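Local structure of hydrogenase expression/formation protein HypE (2Z1U) at residues A[7-15]-A[98-107]. The protein binds ATP and magnesium and, as a member of the HypE family, probably takes part in the maturation of hydrogenases. Residues are numbered along the deposited sequence; the frame is centred on the assembly and turned at random.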
ATOM      1  N   THR A   7      -4.677 -14.629  20.577  1.00 60.71           N
ATOM      2  CA  THR A   7      -4.056 -15.683  19.721  1.00 60.79           C
ATOM      3  C   THR A   7      -3.014 -15.088  18.758  1.00 60.69           C
ATOM      4  O   THR A   7      -1.989 -15.725  18.490  1.00 60.71           O
ATOM      5  CB  THR A   7      -5.108 -16.504  18.923  1.00 60.72           C
ATOM      6  OG1 THR A   7      -6.406 -16.344  19.499  1.00 60.95           O
ATOM      7  CG2 THR A   7      -4.749 -17.986  18.899  1.00 61.65           C
ATOM      8  N   LEU A   8      -3.264 -13.885  18.233  1.00 60.48           N
ATOM      9  CA  LEU A   8      -2.236 -13.196  17.437  1.00 60.38           C
ATOM     10  C   LEU A   8      -1.198 -12.519  18.343  1.00 60.13           C
ATOM     11  O   LEU A   8      -1.372 -11.377  18.786  1.00 60.20           O
ATOM     12  CB  LEU A   8      -2.829 -12.212  16.416  1.00 60.42           C
ATOM     13  CG  LEU A   8      -1.792 -11.591  15.468  1.00 60.63           C
ATOM     14  CD1 LEU A   8      -1.489 -12.455  14.236  1.00 60.35           C
ATOM     15  CD2 LEU A   8      -2.228 -10.211  15.044  1.00 61.08           C
ATOM     16  N   LEU A   9      -0.121 -13.245  18.618  1.00 59.70           N
ATOM     17  CA  LEU A   9       0.931 -12.757  19.501  1.00 59.63           C
ATOM     18  C   LEU A   9       1.754 -11.701  18.790  1.00 59.23           C
ATOM     19  O   LEU A   9       1.834 -11.696  17.557  1.00 59.08           O
ATOM     20  CB  LEU A   9       1.849 -13.900  19.954  1.00 59.79           C
ATOM     21  CG  LEU A   9       1.356 -15.055  20.849  1.00 60.67           C
ATOM     22  CD1 LEU A   9       0.274 -14.611  21.829  1.00 61.14           C
ATOM     23  CD2 LEU A   9       0.853 -16.211  20.006  1.00 62.09           C
ATOM     24  N   LEU A  10       2.363 -10.810  19.569  1.00 59.05           N
ATOM     25  CA  LEU A  10       3.343  -9.864  19.036  1.00 58.80           C
ATOM     26  C   LEU A  10       4.394 -10.560  18.179  1.00 58.92           C
ATOM     27  O   LEU A  10       4.819 -10.016  17.171  1.00 58.40           O
ATOM     28  CB  LEU A  10       4.017  -9.073  20.156  1.00 58.62           C
ATOM     29  CG  LEU A  10       3.419  -7.709  20.518  1.00 58.25           C
ATOM     30  CD1 LEU A  10       4.325  -7.000  21.522  1.00 56.59           C
ATOM     31  CD2 LEU A  10       3.189  -6.822  19.272  1.00 55.11           C
ATOM     32  N   ASP A  11       4.787 -11.773  18.582  1.00 58.91           N
ATOM     33  CA  ASP A  11       5.766 -12.601  17.856  1.00 58.97           C
ATOM     34  C   ASP A  11       5.566 -12.651  16.345  1.00 58.50           C
ATOM     35  O   ASP A  11       6.539 -12.770  15.599  1.00 58.26           O
ATOM     36  CB  ASP A  11       5.739 -14.049  18.365  1.00 59.71           C
ATOM     37  CG  ASP A  11       5.770 -14.149  19.879  1.00 61.39           C
ATOM     38  OD1 ASP A  11       6.468 -15.056  20.378  1.00 65.70           O
ATOM     39  OD2 ASP A  11       5.086 -13.352  20.570  1.00 62.76           O
ATOM     40  N   TYR A  12       4.308 -12.589  15.902  1.00 58.38           N
ATOM     41  CA  TYR A  12       3.977 -12.671  14.477  1.00 58.32           C
ATOM     42  C   TYR A  12       4.376 -11.423  13.696  1.00 58.33           C
ATOM     43  O   TYR A  12       4.350 -11.434  12.462  1.00 58.61           O
ATOM     44  CB  TYR A  12       2.491 -12.991  14.265  1.00 58.70           C
ATOM     45  CG  TYR A  12       2.131 -14.431  14.593  1.00 58.89           C
ATOM     46  CD1 TYR A  12       1.218 -14.729  15.606  1.00 59.07           C
ATOM     47  CD2 TYR A  12       2.703 -15.494  13.888  1.00 59.17           C
ATOM     48  CE1 TYR A  12       0.881 -16.052  15.917  1.00 58.42           C
ATOM     49  CE2 TYR A  12       2.375 -16.831  14.200  1.00 59.10           C
ATOM     50  CZ  TYR A  12       1.463 -17.091  15.205  1.00 59.44           C
ATOM     51  OH  TYR A  12       1.143 -18.400  15.509  1.00 60.66           O
ATOM     52  N   GLY A  13       4.753 -10.361  14.409  1.00 58.10           N
ATOM     53  CA  GLY A  13       5.216  -9.124  13.774  1.00 58.27           C
ATOM     54  C   GLY A  13       6.695  -8.811  13.943  1.00 58.62           C
ATOM     55  O   GLY A  13       7.165  -7.744  13.512  1.00 57.92           O
ATOM     56  N   SER A  14       7.428  -9.744  14.551  1.00 58.94           N
ATOM     57  CA  SER A  14       8.845  -9.547  14.884  1.00 59.50           C
ATOM     58  C   SER A  14       9.778  -9.822  13.706  1.00 60.23           C
ATOM     59  O   SER A  14      10.935  -9.416  13.726  1.00 60.27           O
ATOM     60  CB  SER A  14       9.245 -10.422  16.073  1.00 59.43           C
ATOM     61  OG  SER A  14       9.412 -11.765  15.659  1.00 59.68           O
ATOM     62  N   GLY A  15       9.268 -10.524  12.695  1.00 61.09           N
ATOM     63  CA  GLY A  15      10.047 -10.861  11.511  1.00 61.50           C
ATOM     64  C   GLY A  15      10.822 -12.163  11.611  1.00 61.98           C
ATOM     65  O   GLY A  15      11.636 -12.460  10.736  1.00 62.95           O
ATOM     66  N   LEU A  98      -1.915  -5.195  12.140  1.00 50.80           N
ATOM     67  CA  LEU A  98      -2.713  -6.028  13.034  1.00 50.79           C
ATOM     68  C   LEU A  98      -2.442  -5.736  14.495  1.00 50.75           C
ATOM     69  O   LEU A  98      -1.306  -5.439  14.884  1.00 50.00           O
ATOM     70  CB  LEU A  98      -2.448  -7.506  12.745  1.00 51.24           C
ATOM     71  CG  LEU A  98      -2.763  -8.011  11.329  1.00 52.71           C
ATOM     72  CD1 LEU A  98      -2.064  -9.350  11.051  1.00 52.53           C
ATOM     73  CD2 LEU A  98      -4.265  -8.124  11.127  1.00 53.35           C
ATOM     74  N   GLU A  99      -3.501  -5.818  15.296  1.00 50.75           N
ATOM     75  CA  GLU A  99      -3.405  -5.626  16.738  1.00 50.80           C
ATOM     76  C   GLU A  99      -3.050  -6.943  17.436  1.00 50.89           C
ATOM     77  O   GLU A  99      -3.709  -7.970  17.218  1.00 50.42           O
ATOM     78  CB  GLU A  99      -4.726  -5.070  17.288  1.00 50.94           C
ATOM     79  CG  GLU A  99      -4.669  -4.748  18.777  1.00 50.94           C
ATOM     80  CD  GLU A  99      -5.946  -4.161  19.328  1.00 51.03           C
ATOM     81  OE1 GLU A  99      -5.854  -3.441  20.350  1.00 52.48           O
ATOM     82  OE2 GLU A  99      -7.033  -4.419  18.767  1.00 50.57           O
ATOM     83  N   GLU A 100      -2.004  -6.901  18.263  1.00 51.17           N
ATOM     84  CA  GLU A 100      -1.693  -7.979  19.216  1.00 51.68           C
ATOM     85  C   GLU A 100      -2.957  -8.395  19.957  1.00 51.80           C
ATOM     86  O   GLU A 100      -3.747  -7.542  20.356  1.00 51.80           O
ATOM     87  CB  GLU A 100      -0.627  -7.500  20.217  1.00 51.71           C
ATOM     88  CG  GLU A 100      -0.234  -8.499  21.295  1.00 52.54           C
ATOM     89  CD  GLU A 100       0.473  -7.856  22.493  1.00 52.17           C
ATOM     90  OE1 GLU A 100       1.148  -8.591  23.242  1.00 52.93           O
ATOM     91  OE2 GLU A 100       0.353  -6.628  22.694  1.00 53.09           O
ATOM     92  N   GLY A 101      -3.141  -9.705  20.127  1.00 52.04           N
ATOM     93  CA  GLY A 101      -4.305 -10.252  20.816  1.00 52.00           C
ATOM     94  C   GLY A 101      -5.463 -10.622  19.904  1.00 52.76           C
ATOM     95  O   GLY A 101      -6.367 -11.341  20.311  1.00 52.10           O
ATOM     96  N   LEU A 102      -5.437 -10.123  18.668  1.00 53.14           N
ATOM     97  CA  LEU A 102      -6.497 -10.379  17.694  1.00 54.30           C
ATOM     98  C   LEU A 102      -6.803 -11.872  17.559  1.00 54.62           C
ATOM     99  O   LEU A 102      -5.892 -12.691  17.416  1.00 54.07           O
ATOM    100  CB  LEU A 102      -6.109  -9.791  16.330  1.00 54.45           C
ATOM    101  CG  LEU A 102      -7.125  -9.302  15.280  1.00 55.71           C
ATOM    102  CD1 LEU A 102      -6.993 -10.060  13.953  1.00 56.96           C
ATOM    103  CD2 LEU A 102      -8.568  -9.265  15.756  1.00 54.18           C
ATOM    104  N   ASP A 103      -8.091 -12.201  17.637  1.00 55.68           N
ATOM    105  CA  ASP A 103      -8.627 -13.530  17.320  1.00 56.64           C
ATOM    106  C   ASP A 103      -8.106 -13.946  15.934  1.00 57.06           C
ATOM    107  O   ASP A 103      -8.335 -13.256  14.941  1.00 56.98           O
ATOM    108  CB  ASP A 103     -10.168 -13.467  17.360  1.00 56.86           C
ATOM    109  CG  ASP A 103     -10.845 -14.818  17.133  1.00 58.14           C
ATOM    110  OD1 ASP A 103     -10.173 -15.863  17.077  1.00 59.85           O
ATOM    111  OD2 ASP A 103     -12.096 -14.833  17.027  1.00 63.01           O
ATOM    112  N   MET A 104      -7.388 -15.063  15.890  1.00 57.54           N
ATOM    113  CA  MET A 104      -6.765 -15.548  14.660  1.00 57.92           C
ATOM    114  C   MET A 104      -7.762 -16.008  13.603  1.00 57.69           C
ATOM    115  O   MET A 104      -7.453 -15.983  12.413  1.00 57.35           O
ATOM    116  CB  MET A 104      -5.813 -16.702  14.960  1.00 58.22           C
ATOM    117  CG  MET A 104      -4.461 -16.305  15.519  1.00 60.36           C
ATOM    118  SD  MET A 104      -3.297 -15.561  14.371  1.00 65.85           S
ATOM    119  CE  MET A 104      -3.601 -16.420  12.820  1.00 64.06           C
ATOM    120  N   ASP A 105      -8.939 -16.465  14.036  1.00 57.75           N
ATOM    121  CA  ASP A 105      -9.975 -16.853  13.082  1.00 57.86           C
ATOM    122  C   ASP A 105     -10.566 -15.652  12.347  1.00 57.17           C
ATOM    123  O   ASP A 105     -11.019 -15.788  11.213  1.00 57.05           O
ATOM    124  CB  ASP A 105     -11.085 -17.683  13.726  1.00 58.66           C
ATOM    125  CG  ASP A 105     -11.984 -18.351  12.685  1.00 61.03           C
ATOM    126  OD1 ASP A 105     -13.217 -18.140  12.734  1.00 63.16           O
ATOM    127  OD2 ASP A 105     -11.450 -19.073  11.803  1.00 63.82           O
ATOM    128  N   ILE A 106     -10.567 -14.488  12.997  1.00 56.56           N
ATOM    129  CA  ILE A 106     -10.930 -13.231  12.331  1.00 55.92           C
ATOM    130  C   ILE A 106      -9.979 -13.003  11.149  1.00 55.29           C
ATOM    131  O   ILE A 106     -10.421 -12.787  10.025  1.00 55.03           O
ATOM    132  CB  ILE A 106     -10.920 -12.021  13.308  1.00 55.66           C
ATOM    133  CG1 ILE A 106     -12.058 -12.156  14.328  1.00 55.75           C
ATOM    134  CG2 ILE A 106     -11.010 -10.692  12.534  1.00 56.36           C
ATOM    135  CD1 ILE A 106     -12.163 -11.008  15.321  1.00 56.04           C
ATOM    136  N   LEU A 107      -8.678 -13.098  11.412  1.00 54.94           N
ATOM    137  CA  LEU A 107      -7.657 -12.938  10.379  1.00 54.20           C
ATOM    138  C   LEU A 107      -7.825 -13.932   9.223  1.00 53.77           C
ATOM    139  O   LEU A 107      -7.800 -13.530   8.060  1.00 53.94           O
ATOM    140  CB  LEU A 107      -6.253 -13.042  10.985  1.00 54.10           C
ATOM    141  CG  LEU A 107      -5.060 -12.899  10.034  1.00 54.11           C
ATOM    142  CD1 LEU A 107      -5.011 -11.528   9.357  1.00 52.52           C
ATOM    143  CD2 LEU A 107      -3.766 -13.172  10.793  1.00 54.24           C
TER
HETATM  144  O   HOH W   1       1.944 -10.925  22.314  1.00 58.72           O
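Leu-8 lies at the apolar centre, its two methyls diverging against different parts of 98-107. CD2 lies 3.6 Å from Leu-98 CB near the end of strand 87-99, whereas CD1 lies 3.6 Å from Met-104 SD in the first turn of helix 104-121 and 4.2 Å from Leu-107 CD2. CG stands anti to the backbone N (chi1 -174°), which directs the branch at 98-107; Val-132 of strand 124-133 also packs on this side chain. Met-104, bent at chi2 and chi3, sends its sulfur obliquely toward the Tyr-12 ring, 5.1 Å from the centroid and 36° off the normal, a Met-aromatic contact.

Next to this apolar cluster, the backbone of Leu-8 is held at both polar atoms: its N donates to Leu-102 O (3.0 Å), and its O accepts from Gly-101 N (2.8 Å, 168° at the hydrogen). Both partners belong to the type II turn Glu-99 to Leu-102. At the polar edge, Leu-10 CG meets Glu-100 CD at a slant (3.5 Å); one water accepts from Leu-10 N and donates to Glu-100 OE1 at 2.6 Å, while OE2 takes Arg-135 N, after strand 124-133. The segment before helix 17-31 is thus pinned to the strand-helix turn of the AIR synthase-related N-terminal domain, Leu-8's two backbone bonds probably setting how it lies there.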